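PDB 4OHF: cytosolic IMP-GMP specific 5'-nucleotidase from Legionella pneumophila subsp. pneumophila, which probably hydrolyses purine nucleoside 5'-monophosphates such as IMP and GMP, as a magnesium-dependent phosphatase of the HAD superfamily. Local coordinates for residues N9-M14 / M443-A448; G79-L84 / I134-L139; K183-E188 / D221-P226. All blocks are in the same frame, centred on the assembly; numbering follows the deposited sequence.

Interaction 1 of 3, residues N9-M14 / M443-A448; sequences NRIINM and MTYFRA. With PO4 (phosphate ion), chain I.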
# COMPACT_ATOMS: atom_id res chain seq x y z
N ASN B 9 20.04 -17.87 17.82
CA ASN B 9 19.23 -16.67 18.03
C ASN B 9 17.92 -17.04 18.74
O ASN B 9 17.38 -16.25 19.50
CB ASN B 9 18.89 -15.99 16.70
CG ASN B 9 20.12 -15.40 16.02
OD1 ASN B 9 20.99 -14.83 16.68
ND2 ASN B 9 20.19 -15.51 14.69
N ARG B 10 17.43 -18.24 18.47
CA ARG B 10 16.19 -18.72 19.05
C ARG B 10 16.25 -20.22 19.22
O ARG B 10 16.90 -20.92 18.44
CB ARG B 10 15.00 -18.42 18.14
CG ARG B 10 14.46 -17.04 18.20
CD ARG B 10 13.25 -16.94 17.28
NE ARG B 10 13.63 -17.02 15.87
CZ ARG B 10 14.42 -16.13 15.28
NH1 ARG B 10 14.89 -15.10 15.98
NH2 ARG B 10 14.73 -16.26 13.99
N ILE B 11 15.55 -20.72 20.23
CA ILE B 11 15.49 -22.14 20.50
C ILE B 11 15.02 -22.95 19.30
O ILE B 11 14.11 -22.55 18.59
CB ILE B 11 14.50 -22.45 21.65
CG1 ILE B 11 15.02 -21.89 22.97
CG2 ILE B 11 14.26 -23.96 21.77
CD1 ILE B 11 13.99 -21.93 24.09
N ILE B 12 15.68 -24.08 19.07
CA ILE B 12 15.29 -25.04 18.05
C ILE B 12 15.74 -26.41 18.56
O ILE B 12 16.93 -26.64 18.81
CB ILE B 12 15.87 -24.77 16.64
CG1 ILE B 12 15.19 -25.73 15.66
CG2 ILE B 12 17.39 -24.98 16.61
CD1 ILE B 12 15.69 -25.64 14.26
N ASN B 13 14.77 -27.30 18.76
CA ASN B 13 15.01 -28.65 19.26
C ASN B 13 15.24 -29.56 18.05
O ASN B 13 14.29 -30.05 17.46
CB ASN B 13 13.78 -29.09 20.06
CG ASN B 13 13.96 -30.42 20.75
OD1 ASN B 13 15.06 -30.98 20.78
ND2 ASN B 13 12.87 -30.94 21.31
N MET B 14 16.49 -29.79 17.68
CA MET B 14 16.77 -30.63 16.51
C MET B 14 16.12 -32.01 16.60
O MET B 14 15.85 -32.64 15.58
CB MET B 14 18.27 -30.79 16.29
CG MET B 14 18.96 -29.56 15.72
SD MET B 14 18.23 -28.90 14.19
CE MET B 14 19.01 -29.93 12.96
N MET B 443 20.48 -34.30 17.64
CA MET B 443 19.46 -34.28 18.71
C MET B 443 19.61 -33.01 19.55
O MET B 443 18.79 -32.72 20.43
CB MET B 443 19.61 -35.51 19.64
CG MET B 443 19.44 -36.89 18.97
SD MET B 443 17.83 -37.17 18.19
CE MET B 443 18.20 -38.55 17.04
N THR B 444 20.68 -32.25 19.27
CA THR B 444 21.02 -31.01 19.95
C THR B 444 19.86 -30.04 20.20
O THR B 444 19.09 -29.74 19.30
CB THR B 444 22.07 -30.23 19.15
OG1 THR B 444 23.22 -31.07 18.92
CG2 THR B 444 22.50 -28.99 19.89
N TYR B 445 19.73 -29.56 21.43
CA TYR B 445 18.68 -28.59 21.74
C TYR B 445 19.42 -27.24 21.79
O TYR B 445 20.17 -26.98 22.74
CB TYR B 445 18.04 -28.88 23.10
CG TYR B 445 16.79 -28.07 23.41
CD1 TYR B 445 15.52 -28.62 23.24
CD2 TYR B 445 16.88 -26.76 23.91
CE1 TYR B 445 14.36 -27.90 23.55
CE2 TYR B 445 15.73 -26.03 24.22
CZ TYR B 445 14.47 -26.61 24.04
OH TYR B 445 13.31 -25.90 24.35
N PHE B 446 19.22 -26.42 20.77
CA PHE B 446 19.86 -25.12 20.68
C PHE B 446 19.12 -24.02 21.45
O PHE B 446 17.93 -23.78 21.23
CB PHE B 446 19.98 -24.69 19.22
CG PHE B 446 20.99 -25.48 18.42
CD1 PHE B 446 22.35 -25.35 18.68
CD2 PHE B 446 20.59 -26.32 17.40
CE1 PHE B 446 23.30 -26.05 17.93
CE2 PHE B 446 21.53 -27.03 16.64
CZ PHE B 446 22.88 -26.89 16.91
N ARG B 447 19.84 -23.35 22.35
CA ARG B 447 19.29 -22.24 23.13
C ARG B 447 20.16 -21.00 22.92
O ARG B 447 21.35 -21.10 22.60
CB ARG B 447 19.27 -22.56 24.63
CG ARG B 447 18.23 -23.56 25.08
CD ARG B 447 18.47 -23.97 26.53
NE ARG B 447 17.51 -24.97 26.98
CZ ARG B 447 16.21 -24.72 27.13
NH1 ARG B 447 15.75 -23.50 26.88
NH2 ARG B 447 15.38 -25.68 27.51
N ALA B 448 19.57 -19.83 23.12
CA ALA B 448 20.30 -18.60 22.96
C ALA B 448 20.73 -18.06 24.31
O ALA B 448 20.01 -18.19 25.30
CB ALA B 448 19.45 -17.58 22.26
P PO4 I . 12.72 -19.65 13.00
O1 PO4 I . 13.05 -20.96 12.40
O2 PO4 I . 13.71 -18.64 12.56
O3 PO4 I . 12.76 -19.76 14.48
O4 PO4 I . 11.36 -19.22 12.58
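I12 and F446 form an antiparallel hydrogen-bonded pair in a two-stranded ribbon joining parts near the two ends of the chain. The segments run 169° apart. I12 N gives a bond to F446 O at 3.1 Å. F446 N returns one to I12 O, and M14 N bonds T444 O beyond it. The tightly packed side is buried and holds I12, M14 and F446. The side chains of I12 and F446 lie side by side and point the same way. I12 CG2 meets the ring edge at F446 CD2, 3.6 Å away. M14 CG approaches F446 CE2 obliquely. I429 of strand 429-431 packs against both I12 and F446. The other side, with I11, N13, Y445 and R447, is partly exposed. N13 crosses Y445 at about a right angle, with its amide turned 50° from the ring and N13 OD1 3.4 Å from Y445 CD1. I11 CG2 sits 3.5 Å from Y445 CZ, and I11 CD1 reaches R447 NH1. D388 and S392 of the second subunit pack near Y445 and R447. The R10 side chain leaves the ribbon and bends at chi3 (-70°), and its guanidinium meets a phosphate, probably from the crystallisation liquor, edge-on. R10 NH1 bonds the D424 carbonyl. R10 NE bonds phosphate O3 at 3.2 Å, and R10 NH2 bonds phosphate O2 at 3.0 Å. K313, R319 and T320 of the same chain and Y113 of the second subunit complete that anion site. This basic pocket at the subunit boundary may attract phosphate groups; the R10 side chain is about 9 Å from bound GMP.

Interaction 2 of 3, residues G79-L84 / I134-L139; sequences GNILKL and ILYGQL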
# COMPACT_ATOMS: atom_id res chain seq x y z
N GLY B 79 22.61 7.35 -6.29
CA GLY B 79 23.85 6.66 -6.59
C GLY B 79 24.78 6.52 -5.39
O GLY B 79 25.99 6.72 -5.51
N ASN B 80 24.21 6.17 -4.24
CA ASN B 80 25.00 6.01 -3.02
C ASN B 80 24.91 4.59 -2.43
O ASN B 80 23.99 3.84 -2.74
CB ASN B 80 24.54 7.01 -1.95
CG ASN B 80 24.71 8.46 -2.38
OD1 ASN B 80 25.74 8.83 -2.96
ND2 ASN B 80 23.71 9.28 -2.10
N ILE B 81 25.87 4.25 -1.59
CA ILE B 81 25.90 2.95 -0.95
C ILE B 81 25.96 3.19 0.55
O ILE B 81 26.82 3.93 1.02
CB ILE B 81 27.11 2.13 -1.41
CG1 ILE B 81 27.06 1.94 -2.93
CG2 ILE B 81 27.12 0.77 -0.70
CD1 ILE B 81 28.23 1.12 -3.50
N LEU B 82 25.06 2.54 1.29
CA LEU B 82 24.98 2.74 2.73
C LEU B 82 25.21 1.55 3.66
O LEU B 82 24.90 0.41 3.32
CB LEU B 82 23.60 3.32 3.05
CG LEU B 82 23.06 4.37 2.06
CD1 LEU B 82 21.67 4.77 2.49
CD2 LEU B 82 23.97 5.60 2.01
N LYS B 83 25.74 1.86 4.83
CA LYS B 83 26.00 0.89 5.91
C LYS B 83 24.95 1.30 6.96
O LYS B 83 25.07 2.35 7.60
CB LYS B 83 27.40 1.11 6.50
CG LYS B 83 28.18 -0.14 6.94
CD LYS B 83 27.51 -0.97 8.01
CE LYS B 83 28.39 -2.13 8.45
NZ LYS B 83 29.64 -1.68 9.11
N LEU B 84 23.92 0.48 7.15
CA LEU B 84 22.87 0.80 8.10
C LEU B 84 22.91 0.03 9.41
O LEU B 84 23.48 -1.04 9.50
CB LEU B 84 21.50 0.58 7.44
CG LEU B 84 20.88 1.68 6.58
CD1 LEU B 84 21.92 2.50 5.85
CD2 LEU B 84 19.93 1.01 5.61
N ILE B 134 30.36 -3.08 -5.75
CA ILE B 134 31.60 -2.62 -6.35
C ILE B 134 31.33 -2.05 -7.75
O ILE B 134 31.74 -0.92 -8.05
CB ILE B 134 32.61 -3.76 -6.48
CG1 ILE B 134 33.01 -4.25 -5.08
CG2 ILE B 134 33.82 -3.29 -7.26
CD1 ILE B 134 33.89 -5.47 -5.09
N LEU B 135 30.64 -2.82 -8.58
CA LEU B 135 30.34 -2.36 -9.92
C LEU B 135 29.54 -1.06 -9.90
O LEU B 135 29.93 -0.08 -10.52
CB LEU B 135 29.55 -3.42 -10.69
CG LEU B 135 29.23 -3.04 -12.14
CD1 LEU B 135 30.51 -2.71 -12.84
CD2 LEU B 135 28.51 -4.16 -12.86
N TYR B 136 28.42 -1.04 -9.18
CA TYR B 136 27.58 0.15 -9.10
C TYR B 136 28.40 1.35 -8.66
O TYR B 136 28.26 2.45 -9.19
CB TYR B 136 26.43 -0.05 -8.13
CG TYR B 136 25.44 1.09 -8.13
CD1 TYR B 136 24.62 1.32 -9.23
CD2 TYR B 136 25.33 1.95 -7.04
CE1 TYR B 136 23.69 2.37 -9.24
CE2 TYR B 136 24.41 3.00 -7.04
CZ TYR B 136 23.60 3.20 -8.14
OH TYR B 136 22.71 4.25 -8.14
N GLY B 137 29.26 1.14 -7.68
CA GLY B 137 30.08 2.23 -7.20
C GLY B 137 30.90 2.83 -8.33
O GLY B 137 30.89 4.04 -8.54
N GLN B 138 31.62 1.98 -9.06
CA GLN B 138 32.45 2.44 -10.17
C GLN B 138 31.62 3.08 -11.27
O GLN B 138 32.03 4.08 -11.85
CB GLN B 138 33.25 1.27 -10.72
CG GLN B 138 34.23 0.69 -9.71
CD GLN B 138 34.75 -0.67 -10.11
OE1 GLN B 138 33.98 -1.52 -10.58
NE2 GLN B 138 36.04 -0.91 -9.92
N LEU B 139 30.46 2.50 -11.55
CA LEU B 139 29.60 3.03 -12.59
C LEU B 139 29.22 4.48 -12.31
O LEU B 139 29.33 5.33 -13.20
CB LEU B 139 28.35 2.17 -12.74
CG LEU B 139 28.60 0.74 -13.24
CD1 LEU B 139 27.28 0.03 -13.47
CD2 LEU B 139 29.40 0.80 -14.54
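The hydroxyl of Y136 is the polar atom at the centre of this contact. Y136 OH makes a weak hydrogen bond to the carbonyl of Y153. Across the contact its neighbour is G79, a van der Waals contact with Y136 OH 3.1 Å from G79 CA. The tyrosine is carried by helix 129-143 and reaches across to the start of strand 80-84. Its CG stands anti to the backbone N (chi1 -173°), which sends the ring out from the helix toward G79. The ring also passes G79 along its CE2 corner, with Y136 CE2 3.7 Å from G79 CA. The backbone N of N80 comes to the ring edge, 4.2 Å from Y136 CE2. I81 CG1 comes to the edge as well, 4.5 Å from Y136 CD2, a light apolar touch. The I81 side chain then extends toward the helix backbone, where its CD1 is 4.3 Å from G137 CA. G137 has no side chain, and the tip of I81 comes up to its backbone loosely. The strand and helix axes approach to 9.1 Å and run 137° apart. All five touching residues are buried. I74 and A157 also pack on Y136, and W406 packs on I81. G79 has a positive phi of 55°, and together with N80 it stands across from D75. This is a G1 beta bulge, at the turn between strands 73-75 and 80-84. A helix laid against such an antiparallel sheet, in the long insertion between the first and second parallel core strands, is consistent with the C1-type cap of HAD enzymes.

Interaction 3 of 3, residues K183-E188 / D221-P226; sequences KYVIRE and DYALSP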
# COMPACT_ATOMS: atom_id res chain seq x y z
N LYS B 183 38.14 -24.75 -9.89
CA LYS B 183 38.52 -23.38 -9.58
C LYS B 183 37.37 -22.69 -8.83
O LYS B 183 37.59 -21.70 -8.15
CB LYS B 183 38.82 -22.62 -10.87
CG LYS B 183 39.05 -21.13 -10.66
CD LYS B 183 38.98 -20.35 -11.96
CE LYS B 183 39.22 -18.86 -11.69
NZ LYS B 183 39.12 -18.07 -12.96
N TYR B 184 36.16 -23.23 -8.96
CA TYR B 184 35.01 -22.61 -8.33
C TYR B 184 34.40 -23.31 -7.13
O TYR B 184 34.07 -22.65 -6.14
CB TYR B 184 33.93 -22.34 -9.38
CG TYR B 184 34.33 -21.23 -10.32
CD1 TYR B 184 34.39 -19.90 -9.88
CD2 TYR B 184 34.69 -21.51 -11.63
CE1 TYR B 184 34.81 -18.88 -10.72
CE2 TYR B 184 35.11 -20.49 -12.49
CZ TYR B 184 35.17 -19.18 -12.03
OH TYR B 184 35.57 -18.16 -12.87
N VAL B 185 34.26 -24.63 -7.17
CA VAL B 185 33.67 -25.32 -6.03
C VAL B 185 34.67 -26.01 -5.10
O VAL B 185 35.59 -26.70 -5.54
CB VAL B 185 32.56 -26.33 -6.48
CG1 VAL B 185 32.52 -26.44 -7.97
CG2 VAL B 185 32.76 -27.70 -5.83
N ILE B 186 34.48 -25.79 -3.81
CA ILE B 186 35.33 -26.36 -2.78
C ILE B 186 34.72 -27.67 -2.29
O ILE B 186 33.54 -27.75 -2.00
CB ILE B 186 35.46 -25.40 -1.57
CG1 ILE B 186 36.12 -24.10 -1.99
CG2 ILE B 186 36.28 -26.03 -0.48
CD1 ILE B 186 36.13 -23.06 -0.90
N ARG B 187 35.55 -28.70 -2.21
CA ARG B 187 35.11 -30.01 -1.73
C ARG B 187 35.45 -30.14 -0.25
O ARG B 187 36.44 -29.59 0.23
CB ARG B 187 35.80 -31.11 -2.53
CG ARG B 187 35.28 -31.25 -3.95
CD ARG B 187 36.31 -31.90 -4.85
NE ARG B 187 35.69 -32.78 -5.84
CZ ARG B 187 36.36 -33.41 -6.80
NH1 ARG B 187 37.68 -33.25 -6.90
NH2 ARG B 187 35.72 -34.21 -7.64
N GLU B 188 34.62 -30.87 0.48
CA GLU B 188 34.85 -31.02 1.91
C GLU B 188 34.29 -32.34 2.40
O GLU B 188 33.08 -32.54 2.44
CB GLU B 188 34.19 -29.86 2.68
CG GLU B 188 34.18 -30.00 4.20
CD GLU B 188 33.44 -28.87 4.92
OE1 GLU B 188 33.32 -28.92 6.16
OE2 GLU B 188 32.99 -27.92 4.24
N ASP B 221 27.43 -34.64 -7.85
CA ASP B 221 28.32 -35.76 -8.12
C ASP B 221 29.76 -35.30 -7.89
O ASP B 221 30.48 -35.91 -7.11
CB ASP B 221 28.14 -36.21 -9.57
CG ASP B 221 28.76 -37.56 -9.85
OD1 ASP B 221 28.67 -38.00 -11.01
OD2 ASP B 221 29.33 -38.18 -8.93
N TYR B 222 30.17 -34.23 -8.57
CA TYR B 222 31.52 -33.71 -8.44
C TYR B 222 31.95 -33.44 -6.99
O TYR B 222 33.08 -33.76 -6.60
CB TYR B 222 31.68 -32.41 -9.25
CG TYR B 222 33.02 -31.73 -9.09
CD1 TYR B 222 34.13 -32.13 -9.84
CD2 TYR B 222 33.20 -30.71 -8.16
CE1 TYR B 222 35.39 -31.54 -9.65
CE2 TYR B 222 34.44 -30.11 -7.97
CZ TYR B 222 35.54 -30.53 -8.72
OH TYR B 222 36.77 -29.94 -8.51
N ALA B 223 31.06 -32.86 -6.19
CA ALA B 223 31.40 -32.50 -4.82
C ALA B 223 31.10 -33.49 -3.69
O ALA B 223 31.61 -33.32 -2.58
CB ALA B 223 30.78 -31.14 -4.48
N LEU B 224 30.29 -34.51 -3.94
CA LEU B 224 29.98 -35.46 -2.88
C LEU B 224 30.52 -36.87 -3.10
O LEU B 224 31.07 -37.49 -2.19
CB LEU B 224 28.46 -35.53 -2.67
CG LEU B 224 27.76 -34.20 -2.39
CD1 LEU B 224 26.28 -34.43 -2.26
CD2 LEU B 224 28.31 -33.58 -1.12
N SER B 225 30.37 -37.37 -4.31
CA SER B 225 30.82 -38.72 -4.64
C SER B 225 32.22 -39.06 -4.13
O SER B 225 32.41 -40.09 -3.50
CB SER B 225 30.76 -38.93 -6.16
OG SER B 225 29.41 -38.95 -6.61
N PRO B 226 33.20 -38.18 -4.38
CA PRO B 226 34.57 -38.45 -3.91
C PRO B 226 34.69 -38.97 -2.48
O PRO B 226 35.71 -39.55 -2.13
CB PRO B 226 35.26 -37.11 -4.11
CG PRO B 226 34.59 -36.57 -5.30
CD PRO B 226 33.13 -36.86 -5.02
O HOH W 1 31.62 -31.36 -0.92
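Segment 183-188 leaves its helix at V185 and runs extended past the C-terminal part of helix 213-224. The nearest CA atoms are those of R187 and A223, 5.4 Å apart. This is consistent with the chain returning from the HAD cap insertion to the core. Residues 185-186 pair weakly with strand 30-31, and helix 213-224 follows core strand 204-208. The main side chain is R187. Its guanidinium lies flat on the Y222 ring, planes 8° apart and centres 3.7 Å apart. This is a cation-pi stack, with R187 NH2 offset toward the rim of the ring. The same guanidinium grips the Y222 carbonyl side-on. R187 NE and R187 NH2 both bond Y222 O at 2.9 Å, and that oxygen lies in the guanidinium plane. Ring and carbonyl of one residue therefore fix the rotation of the arginine. P226 CG adds an oblique contact 3.5 Å from R187 NH2. V185 takes the ring edge instead: V185 CG2 is 3.6 Å from Y222 CE2, and the same methyl also touches A223 CB. With chi1 at 175° the Y222 ring swings away from its own amide nitrogen, which turns one face to R187 and an edge to V185. A water bridges the backbones, donating to A223 O at 2.6 Å and accepting weakly from E188 N.

The three contacts belong to one HAD-type chain but do not touch; their nearest atoms are about 15 to 16 Å apart. Interaction 2 is wholly buried, within the probable cap. Interactions 1 and 3 are partly buried and combine apolar contacts with polar ones nearer the surface. Interaction 1 joins parts near the two ends of the sequence and alone meets a second subunit. Interactions 2 and 3 both close within the residues between its segments. The chemistry follows place. Paired backbones dominate interaction 1. Light van der Waals contact of a tyrosine with a glycine, and of an isoleucine with the helix, makes up interaction 2. In interaction 3 an arginine at the surface does most of the work.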